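Local atomic coordinates of hydrogenase maturation factor (PDB entry 3VTI), a protein that is S-carbamoylated by HypF and probably dehydrates the carbamoyl group with ATP to a nitrile during the maturation of [NiFe]-hydrogenases. Residues C[159-164]-C[240-245]; C[37-42]-C[50-55]; C[188-193]-C[259-264]; C[194-199]-C[210-215]; C[289-292]-C[298-301]. All coordinates share one frame; numbering follows the deposited sequence.

Contact 2 belongs to the N-terminal family domain; contacts 1, 3 and 4 belong to the C-terminal one. Contact 5 forms the hairpin at one margin of the C-terminal sheet. Contacts 1, 2 and 4 are buried, while 3 and 5 are only partly so. Contacts 4 and 5 reach the same sheet, and Val290 packs on Tyr210 and Ser213 between them. Contact 3 adjoins contact 4 through Met188, which touches Ile194 and Leu197. Chemistry follows place. Contacts 1, 2 and 3 are apolar across their segments. Contact 4 adds a salt bridge beside the magnesium site. Contact 5 rests on backbone hydrogen bonds. Contacts 1 and 5 both meet a chain of HypF.

Contact 1: C[159-164]-C[240-245]; sequences AVMSAR and MGIDFL
Met240 approaches Met161 where the chain leaves helix 231-240. Its CE lies 4.4 Å from the sulfur, SD, of Met161, so the methyl of Met240 only grazes that sulfur. Gly241 follows with positive phi and turns the chain out of the helix. Ile242 then makes the closer contact. Its CD1 is 3.8 Å from CE of Met161, and the two methyl ends meet tip to tip. Met161 leaves helix 155-164 with CG anti to the backbone N (chi1 166°). Bends further out, at chi2 and chi3, carry its methyl across to the isoleucine. At Asp243 the chain forms an Asx turn: OD1 accepts the backbone N of Leu245 at 3.1 Å, from above the carboxylate plane. Phe244, within that turn, packs back on Cys237 of helix 231-240.

Around this patch, Met161 also rests on Leu167. A chain of HypF packs on Met161, Met240 and Ile242, and one of its polar side chains hydrogen-bonds to Met240 O. Across the two segments there is no hydrogen bond and no charge pair. The contact is therefore a small, purely apolar one between side-chain ends, and it forms part of a surface that the partner protein covers.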
# COMPACT_ATOMS: atom_id res chain seq x y z
N ALA C 159 -9.44 -6.67 18.55
CA ALA C 159 -8.31 -7.59 18.43
C ALA C 159 -7.08 -6.94 17.81
O ALA C 159 -5.98 -7.03 18.37
CB ALA C 159 -8.72 -8.86 17.66
N VAL C 160 -7.24 -6.28 16.66
CA VAL C 160 -6.10 -5.63 16.01
C VAL C 160 -5.62 -4.41 16.80
O VAL C 160 -4.43 -4.18 16.89
CB VAL C 160 -6.32 -5.34 14.48
CG1 VAL C 160 -7.21 -6.39 13.84
CG2 VAL C 160 -6.88 -3.94 14.24
N MET C 161 -6.55 -3.67 17.39
CA MET C 161 -6.22 -2.60 18.35
C MET C 161 -5.28 -3.11 19.45
O MET C 161 -4.24 -2.51 19.72
CB MET C 161 -7.52 -2.05 18.96
CG MET C 161 -7.37 -1.18 20.21
SD MET C 161 -7.79 0.56 19.97
CE MET C 161 -9.55 0.49 19.68
N SER C 162 -5.66 -4.22 20.07
CA SER C 162 -4.90 -4.83 21.16
C SER C 162 -3.50 -5.26 20.74
O SER C 162 -2.53 -5.03 21.46
CB SER C 162 -5.66 -6.03 21.71
OG SER C 162 -4.89 -6.71 22.69
N ALA C 163 -3.40 -5.88 19.57
CA ALA C 163 -2.12 -6.32 19.04
C ALA C 163 -1.27 -5.15 18.54
O ALA C 163 -0.08 -5.11 18.80
CB ALA C 163 -2.34 -7.34 17.93
N ARG C 164 -1.90 -4.20 17.85
CA ARG C 164 -1.20 -3.07 17.22
C ARG C 164 -0.67 -2.08 18.23
O ARG C 164 0.42 -1.53 18.06
CB ARG C 164 -2.12 -2.35 16.23
CG ARG C 164 -1.53 -1.13 15.51
CD ARG C 164 -2.62 -0.41 14.69
NE ARG C 164 -3.52 0.38 15.54
CZ ARG C 164 -4.85 0.44 15.40
NH1 ARG C 164 -5.56 1.19 16.24
NH2 ARG C 164 -5.46 -0.25 14.44
N MET C 240 -11.61 1.74 28.28
CA MET C 240 -11.13 2.84 27.45
C MET C 240 -12.25 3.80 27.08
O MET C 240 -12.02 4.77 26.37
CB MET C 240 -10.49 2.31 26.17
CG MET C 240 -9.26 1.45 26.38
SD MET C 240 -8.71 0.74 24.83
CE MET C 240 -7.88 2.15 24.12
N GLY C 241 -13.46 3.51 27.56
CA GLY C 241 -14.64 4.31 27.24
C GLY C 241 -15.07 4.28 25.78
O GLY C 241 -15.58 5.27 25.26
N ILE C 242 -14.86 3.14 25.12
CA ILE C 242 -15.22 2.95 23.72
C ILE C 242 -16.60 2.30 23.58
O ILE C 242 -17.02 1.53 24.44
CB ILE C 242 -14.17 2.07 22.99
CG1 ILE C 242 -12.84 2.82 22.88
CG2 ILE C 242 -14.63 1.68 21.59
CD1 ILE C 242 -11.65 1.91 22.55
N ASP C 243 -17.30 2.63 22.49
CA ASP C 243 -18.57 1.99 22.14
C ASP C 243 -18.28 0.88 21.13
O ASP C 243 -17.80 1.17 20.03
CB ASP C 243 -19.54 3.02 21.53
CG ASP C 243 -20.99 2.54 21.51
OD1 ASP C 243 -21.24 1.32 21.39
OD2 ASP C 243 -21.90 3.41 21.61
N PHE C 244 -18.55 -0.37 21.49
CA PHE C 244 -18.27 -1.49 20.56
C PHE C 244 -19.03 -1.40 19.24
O PHE C 244 -18.67 -2.05 18.25
CB PHE C 244 -18.45 -2.86 21.22
CG PHE C 244 -19.78 -3.06 21.89
CD1 PHE C 244 -20.92 -3.35 21.14
CD2 PHE C 244 -19.89 -2.99 23.28
CE1 PHE C 244 -22.14 -3.54 21.74
CE2 PHE C 244 -21.12 -3.19 23.91
CZ PHE C 244 -22.25 -3.46 23.13
N LEU C 245 -20.07 -0.58 19.23
CA LEU C 245 -20.82 -0.27 18.02
C LEU C 245 -19.97 0.43 16.96
O LEU C 245 -20.38 0.54 15.81
CB LEU C 245 -22.04 0.59 18.35
CG LEU C 245 -23.19 -0.12 19.06
CD1 LEU C 245 -24.33 0.86 19.33
CD2 LEU C 245 -23.69 -1.35 18.27

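Contact 2: C[37-42]-C[50-55]; sequences FTVKPL and GKLAVC
The Phe37 ring lies against the backbone of helix 49-60 at Leu52 and Ala53. Ala53 CA sits over the centre of one ring face, 3.6 Å from the centroid and 7° off the ring normal. This is a CH-pi contact with an almost vertical approach. The ring covers the Leu52-Ala53 peptide region rather than one side chain. On one flank, ring atom CD1 is 3.6 Å from CG of Leu52. On the other, CD2 is 3.9 Å from CB of Ala53. Phe37 CG is anti to the carbonyl carbon (chi1 -64°), which turns the ring from the end of strand 30-37 onto the helix.

Leu52 serves a second partner. It reaches out from the helix with CG anti to the backbone N (chi1 -173°), and its CD2 meets CG1 of Val39 at 3.8 Å. Leu52 thus touches the phenylalanine with CG and the valine with CD2. No hydrogen bond links the two segments.

Further out, Phe37 is backbone-paired with Ile122 of strand 120-130 and also packs on Thr124. Thr124 OG1 hydrogen-bonds to Ala53 O, so strand 120-130 touches the ring and also bonds to the helix backbone. Met93 of helix 83-100 packs on Ala53. Past the ring, Thr38 touches Val112 of the second subunit. The end of strand 30-37 and the loop after it pack here on helix 49-60, in the N-terminal domain of a PurM-like fold. The helix involved ends at Asp60, a magnesium ligand whose side chain is about 6 Å from that of Phe37.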
# COMPACT_ATOMS: atom_id res chain seq x y z
N PHE C 37 -6.65 -3.95 1.46
CA PHE C 37 -6.43 -4.41 2.82
C PHE C 37 -5.06 -3.96 3.32
O PHE C 37 -4.02 -4.36 2.79
CB PHE C 37 -6.59 -5.93 2.89
CG PHE C 37 -7.99 -6.38 2.56
CD1 PHE C 37 -8.92 -6.59 3.58
CD2 PHE C 37 -8.39 -6.55 1.24
CE1 PHE C 37 -10.21 -6.97 3.30
CE2 PHE C 37 -9.68 -6.93 0.94
CZ PHE C 37 -10.60 -7.15 1.98
N THR C 38 -5.08 -3.11 4.34
CA THR C 38 -3.89 -2.37 4.76
C THR C 38 -3.63 -2.54 6.26
O THR C 38 -2.91 -1.75 6.86
CB THR C 38 -4.05 -0.87 4.42
OG1 THR C 38 -5.24 -0.37 5.04
CG2 THR C 38 -4.16 -0.65 2.92
N VAL C 39 -4.21 -3.58 6.84
CA VAL C 39 -4.14 -3.86 8.27
C VAL C 39 -2.69 -4.03 8.77
O VAL C 39 -1.89 -4.73 8.15
CB VAL C 39 -4.99 -5.11 8.61
CG1 VAL C 39 -4.36 -6.37 8.00
CG2 VAL C 39 -5.16 -5.27 10.11
N LYS C 40 -2.37 -3.37 9.88
CA LYS C 40 -1.16 -3.65 10.66
C LYS C 40 -1.58 -3.96 12.11
O LYS C 40 -2.37 -3.21 12.70
CB LYS C 40 -0.17 -2.47 10.63
CG LYS C 40 0.56 -2.26 9.30
CD LYS C 40 1.14 -3.55 8.73
CE LYS C 40 1.99 -3.31 7.50
NZ LYS C 40 1.27 -2.61 6.42
N PRO C 41 -1.07 -5.06 12.68
CA PRO C 41 -0.06 -5.96 12.12
C PRO C 41 -0.64 -6.96 11.12
O PRO C 41 -1.84 -7.21 11.11
CB PRO C 41 0.46 -6.69 13.36
CG PRO C 41 -0.71 -6.74 14.29
CD PRO C 41 -1.61 -5.57 13.95
N LEU C 42 0.22 -7.53 10.28
CA LEU C 42 -0.22 -8.44 9.22
C LEU C 42 -0.70 -9.77 9.78
O LEU C 42 -1.52 -10.45 9.16
CB LEU C 42 0.93 -8.69 8.24
CG LEU C 42 1.62 -7.46 7.64
CD1 LEU C 42 2.97 -7.84 7.08
CD2 LEU C 42 0.74 -6.78 6.59
N GLY C 50 -3.97 -12.12 4.82
CA GLY C 50 -4.36 -13.02 3.74
C GLY C 50 -5.78 -13.53 3.87
O GLY C 50 -6.56 -13.48 2.91
N LYS C 51 -6.12 -14.03 5.07
CA LYS C 51 -7.45 -14.55 5.34
C LYS C 51 -8.46 -13.42 5.22
O LYS C 51 -9.57 -13.61 4.71
CB LYS C 51 -7.50 -15.16 6.74
CG LYS C 51 -8.76 -15.93 7.01
CD LYS C 51 -8.76 -16.55 8.40
CE LYS C 51 -10.01 -17.42 8.59
NZ LYS C 51 -10.28 -17.72 10.03
N LEU C 52 -8.05 -12.25 5.69
CA LEU C 52 -8.84 -11.04 5.64
C LEU C 52 -9.17 -10.63 4.21
O LEU C 52 -10.32 -10.36 3.87
CB LEU C 52 -8.08 -9.94 6.36
CG LEU C 52 -8.73 -8.59 6.61
CD1 LEU C 52 -10.15 -8.75 7.14
CD2 LEU C 52 -7.87 -7.75 7.57
N ALA C 53 -8.15 -10.61 3.35
CA ALA C 53 -8.29 -10.18 1.97
C ALA C 53 -9.31 -11.03 1.21
O ALA C 53 -10.03 -10.53 0.34
CB ALA C 53 -6.94 -10.22 1.29
N VAL C 54 -9.37 -12.32 1.52
CA VAL C 54 -10.30 -13.22 0.85
C VAL C 54 -11.70 -13.05 1.44
O VAL C 54 -12.64 -12.72 0.72
CB VAL C 54 -9.85 -14.70 0.95
CG1 VAL C 54 -10.86 -15.62 0.27
CG2 VAL C 54 -8.48 -14.88 0.32
N CYS C 55 -11.82 -13.26 2.74
CA CYS C 55 -13.09 -13.23 3.44
C CYS C 55 -13.88 -11.95 3.19
O CYS C 55 -15.08 -12.00 2.89
CB CYS C 55 -12.87 -13.47 4.93
SG CYS C 55 -12.38 -15.19 5.26

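Contact 3: C[188-193]-C[259-264]; sequences MTLGEA and RDYAEK
Ala193 N donates to Leu190 O at 3.2 Å, and these two residues are the ones that meet segment 259-264. The bond belongs to the 3-10 turns of 188-193.

Ala193 makes the ring contact. Its CB stands over one face of the Tyr261 ring, 4.0 Å from the centroid and 25° off the normal. The methyl is displaced toward the rim, and its closest ring atoms include CG, at 3.7 Å. Tyr261 holds its ring there with CG anti to the carbonyl carbon (chi1 -64°).

Leu190 makes the other contacts. Its CD1 is 4.3 Å from Tyr261 CB, and its CD2 is 4.3 Å from Lys264 CB. Lys264 takes part with the root of its chain; the rest turns off. Leu190 also packs on Ala265 and Ile268, further along helix 262-270.

No hydrogen bond crosses between the segments. Ala193 is backbone hydrogen-bonded to Glu258, just before segment 259-264. The contact seats the loop before strand 194-198 against the start of helix 262-270, in the C-terminal domain of this PurM-like protein.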
# COMPACT_ATOMS: atom_id res chain seq x y z
N MET C 188 -30.66 -16.79 2.29
CA MET C 188 -31.28 -16.49 1.00
C MET C 188 -32.34 -17.52 0.62
O MET C 188 -32.98 -17.40 -0.43
CB MET C 188 -30.22 -16.33 -0.09
CG MET C 188 -29.32 -15.07 0.06
SD MET C 188 -30.13 -13.55 0.64
CE MET C 188 -31.30 -13.20 -0.68
N THR C 189 -32.52 -18.52 1.48
CA THR C 189 -33.70 -19.40 1.44
C THR C 189 -34.96 -18.56 1.60
O THR C 189 -36.01 -18.89 1.04
CB THR C 189 -33.66 -20.44 2.57
OG1 THR C 189 -32.54 -21.30 2.37
CG2 THR C 189 -34.91 -21.28 2.58
N LEU C 190 -34.85 -17.48 2.38
CA LEU C 190 -35.98 -16.58 2.66
C LEU C 190 -36.31 -15.61 1.51
O LEU C 190 -37.27 -14.85 1.60
CB LEU C 190 -35.77 -15.83 3.97
CG LEU C 190 -35.55 -16.67 5.24
CD1 LEU C 190 -35.47 -15.78 6.47
CD2 LEU C 190 -36.65 -17.72 5.42
N GLY C 191 -35.51 -15.65 0.44
CA GLY C 191 -35.79 -14.87 -0.76
C GLY C 191 -35.95 -13.37 -0.52
O GLY C 191 -35.09 -12.74 0.10
N GLU C 192 -37.08 -12.83 -0.98
CA GLU C 192 -37.34 -11.39 -0.95
C GLU C 192 -37.57 -10.83 0.45
O GLU C 192 -37.48 -9.62 0.67
CB GLU C 192 -38.52 -11.05 -1.88
CG GLU C 192 -38.82 -9.56 -2.03
CD GLU C 192 -39.55 -9.24 -3.32
OE1 GLU C 192 -40.77 -8.90 -3.26
OE2 GLU C 192 -38.91 -9.35 -4.39
N ALA C 193 -37.85 -11.71 1.41
CA ALA C 193 -38.02 -11.31 2.81
C ALA C 193 -36.72 -10.78 3.41
O ALA C 193 -36.74 -9.99 4.35
CB ALA C 193 -38.57 -12.47 3.64
N ARG C 259 -40.95 -8.59 8.92
CA ARG C 259 -41.37 -8.85 10.28
C ARG C 259 -41.69 -10.32 10.57
O ARG C 259 -41.24 -10.88 11.57
CB ARG C 259 -42.58 -7.97 10.61
CG ARG C 259 -42.70 -7.60 12.08
CD ARG C 259 -43.67 -6.46 12.29
NE ARG C 259 -43.27 -5.63 13.44
CZ ARG C 259 -43.63 -5.86 14.70
NH1 ARG C 259 -44.39 -6.90 14.99
NH2 ARG C 259 -43.22 -5.05 15.67
N ASP C 260 -42.48 -10.95 9.68
CA ASP C 260 -42.94 -12.33 9.87
C ASP C 260 -41.83 -13.38 9.71
O ASP C 260 -41.98 -14.51 10.14
CB ASP C 260 -44.12 -12.65 8.94
CG ASP C 260 -45.49 -12.38 9.58
OD1 ASP C 260 -45.54 -11.83 10.70
OD2 ASP C 260 -46.51 -12.74 8.96
N TYR C 261 -40.71 -12.99 9.11
CA TYR C 261 -39.64 -13.94 8.81
C TYR C 261 -38.43 -13.84 9.73
O TYR C 261 -37.47 -14.60 9.59
CB TYR C 261 -39.23 -13.84 7.34
CG TYR C 261 -40.35 -14.22 6.40
CD1 TYR C 261 -40.45 -15.51 5.89
CD2 TYR C 261 -41.33 -13.29 6.04
CE1 TYR C 261 -41.50 -15.86 5.04
CE2 TYR C 261 -42.36 -13.63 5.20
CZ TYR C 261 -42.44 -14.91 4.70
OH TYR C 261 -43.47 -15.23 3.86
N ALA C 262 -38.51 -12.92 10.69
CA ALA C 262 -37.40 -12.66 11.62
C ALA C 262 -37.04 -13.87 12.48
O ALA C 262 -35.85 -14.16 12.67
CB ALA C 262 -37.72 -11.45 12.50
N GLU C 263 -38.05 -14.55 13.01
CA GLU C 263 -37.83 -15.75 13.81
C GLU C 263 -37.12 -16.84 13.00
O GLU C 263 -36.22 -17.52 13.50
CB GLU C 263 -39.16 -16.27 14.41
CG GLU C 263 -39.79 -15.38 15.52
CD GLU C 263 -38.78 -14.90 16.59
OE1 GLU C 263 -37.90 -15.70 17.01
OE2 GLU C 263 -38.87 -13.73 17.03
N LYS C 264 -37.53 -16.98 11.74
CA LYS C 264 -36.92 -17.96 10.84
C LYS C 264 -35.49 -17.60 10.51
O LYS C 264 -34.64 -18.48 10.42
CB LYS C 264 -37.74 -18.11 9.55
CG LYS C 264 -39.05 -18.88 9.75
CD LYS C 264 -39.95 -18.81 8.51
CE LYS C 264 -41.44 -18.89 8.87
NZ LYS C 264 -41.77 -20.17 9.56

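Contact 4: C[194-199]-C[210-215]; sequences IKVLRD and YEISKM. With MG (magnesium ion), chain K.
Val196 and Ile212 are the nearest backbone pair, with CA atoms 8.0 Å apart, where strand 194-198 passes beside helix 204-216. Lys195 and Val196 both face Val256 of the neighbouring strand, a classic beta bulge.

The apolar part is a single pair. CG1 of Val196 meets CG1 of Ile212 at 4.0 Å, the two side chains crossing obliquely. Both also pack on Val256.

The polar part is the salt bridge from Arg198 to Glu211. NH1 donates to OE1 at 3.0 Å, with an N-H...O angle of 154°. The acceptor lies near the guanidinium plane, at its edge. The carboxylate is turned nearly perpendicular, its plane 85° from the guanidinium, so the arginine reaches OE1 from above the carboxylate. Arg198 leaves the strand with CG anti to the backbone N (chi1 -178°) and bends at chi3 to bring NH1 to the helix.

The other guanidinium nitrogens have partners as well. NE forms a salt bridge with OD2 of Asp22, whose OD1 binds the magnesium, and NH2 hydrogen-bonds to Met20 O. Three acceptors therefore fix the rotation of the group. Arg198 is thus a second-shell residue that probably helps to position Asp22.

Asp199, the next residue, binds the magnesium ion directly through OD1 at 2.4 Å. A water lies 2.4 Å from the metal, and Asp22 and Asp60 supply further ligands. This is a magnesium site joining the N- and C-terminal domains of a PurM-like fold, here assembled where strand 194-198 ends.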
# COMPACT_ATOMS: atom_id res chain seq x y z
N ILE C 194 -35.59 -11.23 2.86
CA ILE C 194 -34.29 -10.66 3.18
C ILE C 194 -34.17 -9.36 2.39
O ILE C 194 -34.16 -9.35 1.15
CB ILE C 194 -33.13 -11.62 2.79
CG1 ILE C 194 -33.27 -12.98 3.50
CG2 ILE C 194 -31.75 -10.96 3.02
CD1 ILE C 194 -33.07 -12.98 5.01
N LYS C 195 -34.09 -8.25 3.12
CA LYS C 195 -34.13 -6.94 2.50
C LYS C 195 -32.76 -6.28 2.40
O LYS C 195 -32.41 -5.73 1.36
CB LYS C 195 -35.15 -6.05 3.20
CG LYS C 195 -36.58 -6.41 2.83
CD LYS C 195 -37.53 -5.82 3.82
CE LYS C 195 -38.83 -5.37 3.19
NZ LYS C 195 -38.65 -4.15 2.36
N VAL C 196 -31.98 -6.34 3.48
CA VAL C 196 -30.64 -5.74 3.53
C VAL C 196 -29.62 -6.69 4.15
O VAL C 196 -29.92 -7.39 5.12
CB VAL C 196 -30.63 -4.42 4.33
CG1 VAL C 196 -29.19 -3.85 4.43
CG2 VAL C 196 -31.58 -3.41 3.72
N LEU C 197 -28.43 -6.70 3.58
CA LEU C 197 -27.31 -7.45 4.11
C LEU C 197 -26.07 -6.58 4.03
O LEU C 197 -25.74 -6.08 2.96
CB LEU C 197 -27.09 -8.75 3.32
CG LEU C 197 -28.09 -9.90 3.46
CD1 LEU C 197 -27.75 -11.00 2.48
CD2 LEU C 197 -28.12 -10.45 4.87
N ARG C 198 -25.40 -6.38 5.16
CA ARG C 198 -24.12 -5.67 5.18
C ARG C 198 -23.24 -6.10 6.34
O ARG C 198 -23.71 -6.24 7.47
CB ARG C 198 -24.33 -4.15 5.19
CG ARG C 198 -23.03 -3.36 5.16
CD ARG C 198 -23.25 -1.92 4.70
NE ARG C 198 -23.53 -1.86 3.27
CZ ARG C 198 -23.74 -0.73 2.58
NH1 ARG C 198 -23.71 0.45 3.19
NH2 ARG C 198 -23.98 -0.80 1.28
N ASP C 199 -21.97 -6.30 6.05
CA ASP C 199 -20.98 -6.58 7.09
C ASP C 199 -20.46 -5.29 7.74
O ASP C 199 -20.02 -4.38 7.04
CB ASP C 199 -19.83 -7.44 6.52
CG ASP C 199 -19.17 -6.82 5.29
OD1 ASP C 199 -19.81 -6.02 4.57
OD2 ASP C 199 -18.00 -7.19 5.05
N TYR C 210 -26.62 3.63 10.04
CA TYR C 210 -26.71 4.96 9.44
C TYR C 210 -26.77 4.89 7.92
O TYR C 210 -27.46 5.68 7.29
CB TYR C 210 -25.54 5.84 9.87
CG TYR C 210 -25.81 6.64 11.12
CD1 TYR C 210 -26.49 7.86 11.06
CD2 TYR C 210 -25.42 6.18 12.37
CE1 TYR C 210 -26.75 8.60 12.20
CE2 TYR C 210 -25.68 6.91 13.53
CZ TYR C 210 -26.34 8.12 13.44
OH TYR C 210 -26.61 8.85 14.58
N GLU C 211 -26.03 3.94 7.34
CA GLU C 211 -26.04 3.74 5.90
C GLU C 211 -27.39 3.20 5.45
O GLU C 211 -27.90 3.59 4.40
CB GLU C 211 -24.91 2.81 5.47
CG GLU C 211 -23.54 3.49 5.44
CD GLU C 211 -22.37 2.51 5.56
OE1 GLU C 211 -22.59 1.31 5.86
OE2 GLU C 211 -21.21 2.96 5.36
N ILE C 212 -27.97 2.31 6.26
CA ILE C 212 -29.30 1.79 5.98
C ILE C 212 -30.32 2.91 6.09
O ILE C 212 -31.18 3.05 5.21
CB ILE C 212 -29.70 0.63 6.94
CG1 ILE C 212 -28.78 -0.59 6.76
CG2 ILE C 212 -31.14 0.24 6.71
CD1 ILE C 212 -28.85 -1.59 7.91
N SER C 213 -30.21 3.72 7.15
CA SER C 213 -31.08 4.89 7.35
C SER C 213 -31.04 5.89 6.21
O SER C 213 -32.09 6.30 5.70
CB SER C 213 -30.73 5.60 8.65
OG SER C 213 -31.45 5.05 9.73
N LYS C 214 -29.84 6.28 5.82
CA LYS C 214 -29.65 7.24 4.74
C LYS C 214 -30.29 6.73 3.44
O LYS C 214 -31.14 7.41 2.86
CB LYS C 214 -28.15 7.52 4.53
CG LYS C 214 -27.84 8.62 3.54
CD LYS C 214 -26.33 8.75 3.31
CE LYS C 214 -26.04 9.70 2.14
NZ LYS C 214 -24.57 9.93 1.92
N MET C 215 -29.91 5.53 3.03
CA MET C 215 -30.28 5.01 1.72
C MET C 215 -31.72 4.50 1.62
O MET C 215 -32.36 4.68 0.59
CB MET C 215 -29.29 3.93 1.27
CG MET C 215 -27.86 4.45 1.07
SD MET C 215 -27.62 5.44 -0.42
CE MET C 215 -27.99 7.08 0.16
MG MG K . -19.03 -4.44 2.95
O HOH W 1 -18.93 -2.52 1.53

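Contact 5: C[289-292]-C[298-301]; sequences LVTI and TSRI
Ile292 and Arg300 form the tight part of this hairpin. They are an antiparallel hydrogen-bonded pair. Ile292 N donates to Arg300 O at 2.8 Å in a nearly straight bond, 174° at the hydrogen. In return, Arg300 N donates to Ile292 O at 3.1 Å, less straight at 155°. Their side chains rise together from the same face of the sheet. CG2 of Ile292 touches CG of Arg300 at 3.8 Å. The same methyl lies over the centre of one guanidinium face, 3.8 Å above its plane. The arginine chain, extended from CG to NE, thus runs alongside the isoleucine. Ile292 continues inward onto Ile222 and Leu227.

The next pair, Thr291 with Ile301, is non-hydrogen-bonded and looser at its side chains. The backbones are close, with CA atoms 4.3 Å apart, but the side chains diverge, and their CG2 methyls are 4.4 Å apart. Ile301 CA also lies near Val290 O.

Toward the turn, Ser299 is partly exposed, and its OG is hydrogen-bonded to Lys221 NZ. Arg300 is also partly exposed, and its ion pairs with Asp243 and Asp303 are long and weak. Ile301 hydrogen-bonds through its backbone to a chain of HypF. The hairpin is therefore held mainly by its backbone bonds, with one apolar side chain shielding a face of the arginine.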
# COMPACT_ATOMS: atom_id res chain seq x y z
N LEU C 289 -34.05 8.47 12.11
CA LEU C 289 -33.06 8.53 13.18
C LEU C 289 -32.54 7.15 13.61
O LEU C 289 -33.24 6.14 13.48
CB LEU C 289 -33.64 9.25 14.40
CG LEU C 289 -33.79 10.77 14.45
CD1 LEU C 289 -32.49 11.48 14.09
CD2 LEU C 289 -34.95 11.27 13.57
N VAL C 290 -31.32 7.13 14.13
CA VAL C 290 -30.71 5.91 14.63
C VAL C 290 -30.62 6.00 16.15
O VAL C 290 -29.80 6.77 16.68
CB VAL C 290 -29.32 5.63 14.00
CG1 VAL C 290 -28.74 4.30 14.52
CG2 VAL C 290 -29.43 5.60 12.48
N THR C 291 -31.45 5.22 16.83
CA THR C 291 -31.61 5.30 18.28
C THR C 291 -31.36 3.97 18.99
O THR C 291 -31.61 2.90 18.43
CB THR C 291 -33.03 5.81 18.65
OG1 THR C 291 -34.01 4.88 18.18
CG2 THR C 291 -33.29 7.19 18.06
N ILE C 292 -30.87 4.04 20.22
CA ILE C 292 -30.67 2.85 21.05
C ILE C 292 -31.42 2.97 22.38
O ILE C 292 -31.32 3.97 23.08
CB ILE C 292 -29.16 2.56 21.29
CG1 ILE C 292 -28.98 1.30 22.15
CG2 ILE C 292 -28.45 3.77 21.90
CD1 ILE C 292 -27.55 0.85 22.31
N THR C 298 -35.09 3.97 28.02
CA THR C 298 -34.40 5.26 27.92
C THR C 298 -33.71 5.37 26.56
O THR C 298 -32.66 4.79 26.33
CB THR C 298 -33.38 5.44 29.06
OG1 THR C 298 -34.05 5.32 30.31
CG2 THR C 298 -32.70 6.81 28.97
N SER C 299 -34.33 6.14 25.68
CA SER C 299 -33.87 6.27 24.31
C SER C 299 -32.79 7.35 24.17
O SER C 299 -32.86 8.41 24.81
CB SER C 299 -35.07 6.58 23.41
OG SER C 299 -34.76 6.34 22.05
N ARG C 300 -31.79 7.07 23.34
CA ARG C 300 -30.79 8.07 22.95
C ARG C 300 -30.27 7.78 21.54
O ARG C 300 -30.27 6.63 21.10
CB ARG C 300 -29.63 8.14 23.96
CG ARG C 300 -28.84 6.86 24.11
CD ARG C 300 -27.53 7.07 24.84
NE ARG C 300 -26.65 5.91 24.69
CZ ARG C 300 -25.68 5.81 23.78
NH1 ARG C 300 -25.44 6.81 22.94
NH2 ARG C 300 -24.94 4.70 23.72
N ILE C 301 -29.84 8.83 20.84
CA ILE C 301 -29.30 8.68 19.49
C ILE C 301 -27.95 7.97 19.52
O ILE C 301 -27.14 8.19 20.43
CB ILE C 301 -29.18 10.04 18.72
CG1 ILE C 301 -28.28 11.04 19.46
CG2 ILE C 301 -30.55 10.64 18.45
CD1 ILE C 301 -26.85 11.14 18.92